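Local coordinates for SPbeta prophage-derived uncharacterized protein YopX (Bacillus subtilis, PDB 2I2L) that is of unknown function but forms an all-beta homodimer encoded by the SPbeta prophage and belongs to the YopX family, at residues V7-E11 with Q12-W16; K87-G91 with V92-D96. One frame throughout, in Å; residues are numbered along the deposited sequence.

Interaction 1: residues V7-E11 with Q12-W16; sequences VWDGE and QMHYW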
ATOM      1  N   VAL B   7      12.274   3.320  -5.536  1.00 31.15           N
ATOM      2  CA  VAL B   7      12.962   2.079  -5.852  1.00 31.54           C
ATOM      3  C   VAL B   7      14.445   2.214  -5.602  1.00 32.12           C
ATOM      4  O   VAL B   7      15.067   3.222  -5.947  1.00 30.97           O
ATOM      5  CB  VAL B   7      12.772   1.638  -7.317  1.00 30.08           C
ATOM      6  CG1 VAL B   7      11.347   1.217  -7.562  1.00 30.39           C
ATOM      7  CG2 VAL B   7      13.152   2.756  -8.234  1.00 30.82           C
ATOM      8  N   TRP B   8      14.991   1.190  -4.966  1.00 34.27           N
ATOM      9  CA  TRP B   8      16.412   1.113  -4.681  1.00 36.57           C
ATOM     10  C   TRP B   8      16.908   0.251  -5.838  1.00 38.15           C
ATOM     11  O   TRP B   8      16.450  -0.882  -6.003  1.00 37.93           O
ATOM     12  CB  TRP B   8      16.625   0.396  -3.354  1.00 37.92           C
ATOM     13  CG  TRP B   8      18.054   0.200  -2.978  1.00 40.83           C
ATOM     14  CD1 TRP B   8      18.682  -0.991  -2.745  1.00 41.17           C
ATOM     15  CD2 TRP B   8      19.015   1.220  -2.692  1.00 42.10           C
ATOM     16  NE1 TRP B   8      19.972  -0.776  -2.319  1.00 40.96           N
ATOM     17  CE2 TRP B   8      20.205   0.576  -2.275  1.00 40.86           C
ATOM     18  CE3 TRP B   8      18.990   2.624  -2.740  1.00 42.17           C
ATOM     19  CZ2 TRP B   8      21.353   1.276  -1.909  1.00 39.45           C
ATOM     20  CZ3 TRP B   8      20.141   3.325  -2.373  1.00 41.36           C
ATOM     21  CH2 TRP B   8      21.302   2.646  -1.962  1.00 39.63           C
ATOM     22  N   ASP B   9      17.809   0.790  -6.656  1.00 39.50           N
ATOM     23  CA  ASP B   9      18.322   0.053  -7.803  1.00 41.15           C
ATOM     24  C   ASP B   9      19.637  -0.643  -7.493  1.00 43.10           C
ATOM     25  O   ASP B   9      20.303  -1.134  -8.403  1.00 43.91           O
ATOM     26  CB  ASP B   9      18.544   0.990  -8.979  1.00 41.63           C
ATOM     27  CG  ASP B   9      19.688   1.943  -8.745  1.00 43.53           C
ATOM     28  OD1 ASP B   9      20.059   2.676  -9.685  1.00 46.38           O
ATOM     29  OD2 ASP B   9      20.220   1.960  -7.614  1.00 42.35           O
ATOM     30  N   GLY B  10      20.014  -0.674  -6.216  1.00 44.61           N
ATOM     31  CA  GLY B  10      21.258  -1.315  -5.820  1.00 45.97           C
ATOM     32  C   GLY B  10      22.311  -0.321  -5.354  1.00 46.39           C
ATOM     33  O   GLY B  10      23.025  -0.565  -4.381  1.00 45.57           O
ATOM     34  N   GLU B  11      22.401   0.811  -6.043  1.00 47.59           N
ATOM     35  CA  GLU B  11      23.377   1.832  -5.696  1.00 49.58           C
ATOM     36  C   GLU B  11      22.719   3.121  -5.189  1.00 50.37           C
ATOM     37  O   GLU B  11      23.207   3.743  -4.244  1.00 51.47           O
ATOM     38  CB  GLU B  11      24.266   2.144  -6.908  1.00 50.45           C
ATOM     39  CG  GLU B  11      25.048   0.949  -7.465  1.00 52.39           C
ATOM     40  CD  GLU B  11      25.999   1.340  -8.608  1.00 55.89           C
ATOM     41  OE1 GLU B  11      26.523   0.435  -9.301  1.00 55.33           O
ATOM     42  OE2 GLU B  11      26.230   2.556  -8.812  1.00 57.43           O
ATOM     43  N   GLN B  12      21.613   3.522  -5.806  1.00 50.30           N
ATOM     44  CA  GLN B  12      20.938   4.742  -5.383  1.00 50.03           C
ATOM     45  C   GLN B  12      19.423   4.596  -5.243  1.00 49.18           C
ATOM     46  O   GLN B  12      18.824   3.653  -5.766  1.00 49.68           O
ATOM     47  CB  GLN B  12      21.273   5.876  -6.353  1.00 51.78           C
ATOM     48  CG  GLN B  12      21.077   5.525  -7.819  1.00 53.62           C
ATOM     49  CD  GLN B  12      21.463   6.669  -8.741  1.00 55.07           C
ATOM     50  OE1 GLN B  12      22.613   7.101  -8.765  1.00 56.28           O
ATOM     51  NE2 GLN B  12      20.497   7.166  -9.504  1.00 56.94           N
HETATM   52  N   MSE B  13      18.812   5.535  -4.521  1.00 47.59           N
HETATM   53  CA  MSE B  13      17.369   5.525  -4.292  1.00 44.47           C
HETATM   54  C   MSE B  13      16.662   6.424  -5.308  1.00 41.53           C
HETATM   55  O   MSE B  13      17.128   7.527  -5.598  1.00 40.44           O
HETATM   56  CB  MSE B  13      17.068   6.016  -2.873  1.00 43.99           C
HETATM   57  CG  MSE B  13      15.617   5.848  -2.459  1.00 46.31           C
HETATM   58 SE   MSE B  13      15.131   4.006  -2.149  1.00 47.32          SE
HETATM   59  CE  MSE B  13      15.518   3.911  -0.250  1.00 44.77           C
ATOM     60  N   HIS B  14      15.545   5.942  -5.849  1.00 38.47           N
ATOM     61  CA  HIS B  14      14.766   6.700  -6.828  1.00 36.46           C
ATOM     62  C   HIS B  14      13.356   6.975  -6.311  1.00 36.51           C
ATOM     63  O   HIS B  14      12.649   6.053  -5.897  1.00 36.56           O
ATOM     64  CB  HIS B  14      14.652   5.927  -8.142  1.00 35.64           C
ATOM     65  CG  HIS B  14      15.969   5.653  -8.807  1.00 36.55           C
ATOM     66  ND1 HIS B  14      16.559   6.538  -9.676  1.00 35.79           N
ATOM     67  CD2 HIS B  14      16.812   4.597  -8.700  1.00 35.37           C
ATOM     68  CE1 HIS B  14      17.721   6.043 -10.082  1.00 35.00           C
ATOM     69  NE2 HIS B  14      17.894   4.871  -9.505  1.00 35.27           N
ATOM     70  N   TYR B  15      12.947   8.240  -6.326  1.00 35.87           N
ATOM     71  CA  TYR B  15      11.606   8.605  -5.888  1.00 34.69           C
ATOM     72  C   TYR B  15      10.721   8.906  -7.097  1.00 35.44           C
ATOM     73  O   TYR B  15      11.186   9.453  -8.102  1.00 34.48           O
ATOM     74  CB  TYR B  15      11.662   9.787  -4.934  1.00 33.24           C
ATOM     75  CG  TYR B  15      11.972   9.362  -3.518  1.00 34.60           C
ATOM     76  CD1 TYR B  15      11.046   8.627  -2.775  1.00 33.97           C
ATOM     77  CD2 TYR B  15      13.204   9.662  -2.928  1.00 34.16           C
ATOM     78  CE1 TYR B  15      11.335   8.198  -1.479  1.00 34.37           C
ATOM     79  CE2 TYR B  15      13.506   9.235  -1.631  1.00 33.72           C
ATOM     80  CZ  TYR B  15      12.566   8.504  -0.914  1.00 35.20           C
ATOM     81  OH  TYR B  15      12.857   8.059   0.355  1.00 34.96           O
ATOM     82  N   TRP B  16       9.451   8.512  -6.990  1.00 36.42           N
ATOM     83  CA  TRP B  16       8.454   8.668  -8.051  1.00 36.03           C
ATOM     84  C   TRP B  16       8.401  10.047  -8.705  1.00 35.24           C
ATOM     85  O   TRP B  16       8.185  10.165  -9.915  1.00 33.28           O
ATOM     86  CB  TRP B  16       7.064   8.319  -7.512  1.00 37.16           C
ATOM     87  CG  TRP B  16       6.611   9.240  -6.426  1.00 39.35           C
ATOM     88  CD1 TRP B  16       6.898   9.145  -5.096  1.00 38.66           C
ATOM     89  CD2 TRP B  16       5.858  10.446  -6.590  1.00 39.83           C
ATOM     90  NE1 TRP B  16       6.374  10.222  -4.423  1.00 39.10           N
ATOM     91  CE2 TRP B  16       5.730  11.040  -5.318  1.00 40.25           C
ATOM     92  CE3 TRP B  16       5.280  11.091  -7.697  1.00 40.88           C
ATOM     93  CZ2 TRP B  16       5.046  12.251  -5.113  1.00 41.71           C
ATOM     94  CZ3 TRP B  16       4.598  12.300  -7.494  1.00 41.65           C
ATOM     95  CH2 TRP B  16       4.490  12.863  -6.211  1.00 39.81           C
TER

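Interaction 2: residues K87-G91 with V92-D96; sequences KFSDG and VFQVD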
ATOM      1  N   LYS B  87       7.814  -1.645   8.309  1.00 37.78           N
ATOM      2  CA  LYS B  87       7.614  -2.747   7.376  1.00 39.85           C
ATOM      3  C   LYS B  87       6.173  -2.701   6.885  1.00 41.08           C
ATOM      4  O   LYS B  87       5.252  -2.410   7.649  1.00 42.88           O
ATOM      5  CB  LYS B  87       7.836  -4.101   8.061  1.00 41.03           C
ATOM      6  CG  LYS B  87       9.056  -4.219   8.980  1.00 42.09           C
ATOM      7  CD  LYS B  87       9.226  -5.676   9.420  1.00 42.41           C
ATOM      8  CE  LYS B  87      10.381  -5.873  10.390  1.00 42.26           C
ATOM      9  NZ  LYS B  87      10.106  -5.288  11.727  1.00 42.45           N
ATOM     10  N   PHE B  88       5.967  -2.981   5.610  1.00 41.50           N
ATOM     11  CA  PHE B  88       4.616  -2.983   5.082  1.00 41.15           C
ATOM     12  C   PHE B  88       4.236  -4.442   4.911  1.00 42.37           C
ATOM     13  O   PHE B  88       4.629  -5.094   3.937  1.00 40.75           O
ATOM     14  CB  PHE B  88       4.567  -2.236   3.751  1.00 41.70           C
ATOM     15  CG  PHE B  88       3.220  -2.245   3.100  1.00 40.35           C
ATOM     16  CD1 PHE B  88       2.068  -2.044   3.851  1.00 39.55           C
ATOM     17  CD2 PHE B  88       3.101  -2.446   1.733  1.00 40.91           C
ATOM     18  CE1 PHE B  88       0.815  -2.046   3.253  1.00 36.73           C
ATOM     19  CE2 PHE B  88       1.854  -2.450   1.127  1.00 40.86           C
ATOM     20  CZ  PHE B  88       0.706  -2.248   1.897  1.00 38.32           C
ATOM     21  N   SER B  89       3.492  -4.950   5.893  1.00 43.88           N
ATOM     22  CA  SER B  89       3.057  -6.343   5.906  1.00 44.23           C
ATOM     23  C   SER B  89       1.609  -6.500   6.379  1.00 43.67           C
ATOM     24  O   SER B  89       1.175  -5.794   7.291  1.00 43.62           O
ATOM     25  CB  SER B  89       3.982  -7.145   6.819  1.00 44.88           C
ATOM     26  OG  SER B  89       3.409  -8.399   7.135  1.00 49.95           O
ATOM     27  N   ASP B  90       0.876  -7.425   5.758  1.00 42.77           N
ATOM     28  CA  ASP B  90      -0.521  -7.698   6.120  1.00 42.58           C
ATOM     29  C   ASP B  90      -1.489  -6.545   5.883  1.00 41.57           C
ATOM     30  O   ASP B  90      -2.503  -6.427   6.577  1.00 40.97           O
ATOM     31  CB  ASP B  90      -0.625  -8.112   7.592  1.00 43.04           C
ATOM     32  CG  ASP B  90       0.028  -9.453   7.873  1.00 43.52           C
ATOM     33  OD1 ASP B  90       0.062  -9.840   9.059  1.00 45.27           O
ATOM     34  OD2 ASP B  90       0.502 -10.116   6.921  1.00 41.80           O
ATOM     35  N   GLY B  91      -1.174  -5.694   4.913  1.00 40.74           N
ATOM     36  CA  GLY B  91      -2.048  -4.579   4.603  1.00 38.25           C
ATOM     37  C   GLY B  91      -1.908  -3.398   5.535  1.00 36.75           C
ATOM     38  O   GLY B  91      -2.751  -2.503   5.552  1.00 36.73           O
ATOM     39  N   VAL B  92      -0.846  -3.381   6.322  1.00 36.77           N
ATOM     40  CA  VAL B  92      -0.645  -2.264   7.226  1.00 37.03           C
ATOM     41  C   VAL B  92       0.823  -1.912   7.412  1.00 37.59           C
ATOM     42  O   VAL B  92       1.679  -2.784   7.528  1.00 37.00           O
ATOM     43  CB  VAL B  92      -1.345  -2.519   8.606  1.00 35.09           C
ATOM     44  CG1 VAL B  92      -1.481  -4.011   8.859  1.00 33.76           C
ATOM     45  CG2 VAL B  92      -0.575  -1.845   9.728  1.00 32.46           C
ATOM     46  N   PHE B  93       1.096  -0.611   7.380  1.00 40.24           N
ATOM     47  CA  PHE B  93       2.437  -0.078   7.577  1.00 41.82           C
ATOM     48  C   PHE B  93       2.635  -0.109   9.082  1.00 44.38           C
ATOM     49  O   PHE B  93       2.368   0.873   9.776  1.00 45.70           O
ATOM     50  CB  PHE B  93       2.520   1.363   7.068  1.00 40.08           C
ATOM     51  CG  PHE B  93       2.713   1.467   5.589  1.00 40.97           C
ATOM     52  CD1 PHE B  93       3.946   1.828   5.061  1.00 42.06           C
ATOM     53  CD2 PHE B  93       1.681   1.160   4.718  1.00 41.15           C
ATOM     54  CE1 PHE B  93       4.153   1.875   3.677  1.00 42.10           C
ATOM     55  CE2 PHE B  93       1.878   1.202   3.331  1.00 42.92           C
ATOM     56  CZ  PHE B  93       3.117   1.561   2.812  1.00 41.87           C
ATOM     57  N   GLN B  94       3.071  -1.254   9.588  1.00 46.62           N
ATOM     58  CA  GLN B  94       3.292  -1.414  11.014  1.00 48.67           C
ATOM     59  C   GLN B  94       4.706  -1.024  11.416  1.00 50.77           C
ATOM     60  O   GLN B  94       5.614  -0.977  10.582  1.00 50.20           O
ATOM     61  CB  GLN B  94       3.015  -2.859  11.414  1.00 49.15           C
ATOM     62  CG  GLN B  94       3.530  -3.876  10.411  1.00 50.67           C
ATOM     63  CD  GLN B  94       3.186  -5.296  10.798  1.00 51.55           C
ATOM     64  OE1 GLN B  94       3.680  -5.815  11.798  1.00 51.28           O
ATOM     65  NE2 GLN B  94       2.328  -5.932  10.010  1.00 52.22           N
ATOM     66  N   VAL B  95       4.877  -0.733  12.701  1.00 53.23           N
ATOM     67  CA  VAL B  95       6.169  -0.350  13.260  1.00 55.11           C
ATOM     68  C   VAL B  95       6.215  -0.821  14.707  1.00 57.60           C
ATOM     69  O   VAL B  95       5.211  -0.732  15.431  1.00 57.83           O
ATOM     70  CB  VAL B  95       6.372   1.178  13.227  1.00 54.36           C
ATOM     71  CG1 VAL B  95       5.294   1.871  14.055  1.00 53.07           C
ATOM     72  CG2 VAL B  95       7.754   1.521  13.754  1.00 53.81           C
ATOM     73  N   ASP B  96       7.371  -1.328  15.131  1.00 59.63           N
ATOM     74  CA  ASP B  96       7.507  -1.819  16.498  1.00 60.61           C
ATOM     75  C   ASP B  96       7.316  -0.710  17.516  1.00 60.35           C
ATOM     76  O   ASP B  96       7.922   0.352  17.408  1.00 60.77           O
ATOM     77  CB  ASP B  96       8.873  -2.466  16.712  1.00 62.32           C
ATOM     78  CG  ASP B  96       9.118  -2.825  18.168  1.00 64.46           C
ATOM     79  OD1 ASP B  96       9.287  -1.895  18.988  1.00 64.12           O
ATOM     80  OD2 ASP B  96       9.129  -4.034  18.496  1.00 65.80           O
TER

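Interaction 1: residues V7-E11 with Q12-W16
Asp-9 grips both the turn and the far strand of the beta hairpin made by strands 5-8 and 13-15. Asp-9 OD2 takes two backbone N-H groups: Gln-12 N at 2.8 Å, on the syn side, slightly out of the carboxylate plane, and Glu-11 N, from above that plane, which makes an Asx turn. Asp-9 OD1 accepts from His-14 NE2 at 3.1 Å, in the imidazole plane but from above the carboxylate; carboxylate and ring stand 76° apart. With CG between its backbone N and carbonyl carbon (chi1 69°), the carboxylate folds back over the turn. Asp-9 N in turn donates almost straight to Gln-12 O, 3.2 Å away. Further along, His-14 N bonds to Val-7 O at 2.8 Å, while Val-7 CG2 packs against His-14 CB at 3.5 Å, on the face that meets Leu-33. Across the sheet, Trp-8 and Met-13 form a non-hydrogen-bonded pair. Met-13 CB lies at the edge of the indole, 3.9 Å from Trp-8 CE3, and Gln-12 N sits over one face of the ring. Three N-H groups thus converge on a single carboxylate, which would probably stabilise its negative charge and fix the imidazole's rotation.

Interaction 2: residues K87-G91 with V92-D96
Phe-88 and Phe-93 face each other across a beta hairpin whose strands, 81-89 and 92-96, are joined by a type I' turn from Ser-89 to Val-92. As a non-hydrogen-bonded pair they put both rings on one side of the sheet, in an offset stack with centroids 4.2 Å apart and planes inclined by 22°. The overlap is partial: Phe-93 CE2 lies over the rim of the Phe-88 ring, and Phe-88 CB sits over the Phe-93 face in a CH-pi contact, 4.1 Å from the ring centroid. Phe-88 has CG anti to its own N (chi1 177°), whereas Phe-93 turns CG beside its N, which brings the rings together. Phe-93 also packs on Val-86; Phe-88 packs on Asn-2 of the second subunit, and Gly-91 and Phe-93 make backbone hydrogen bonds to that subunit. Lys-87 and Gln-94, whose side chains leave on the other face, form a hydrogen-bonded pair in which Lys-87 N donates to Gln-94 O at 3.2 Å. From there the extended Gln-94 side chain reaches back toward the turn. Ser-89 O receives Gln-94 NE2 at 3.0 Å and Val-92 N at 3.3 Å, the two donors approaching from opposite faces of its carbonyl plane.

Both contacts are tight antiparallel hairpins, each partly buried, but they belong to different sheets on opposite sides of the chain's centre, about 21 Å apart between centres and without touching. Interaction 1 ties an outermost strand to its neighbour in a four-stranded sheet; interaction 2 joins two inner strands of a five-stranded one. The turn of 7-16 is organised by a charged side chain, and its histidine and valine pack toward strands of the three-stranded sheet. In 87-96 a neutral side-chain amide meets the turn, and stacked aromatic rings pair the strands beside it. Their surroundings also differ: the second subunit reaches several residues of interaction 2 but touches interaction 1 at Trp-16 alone.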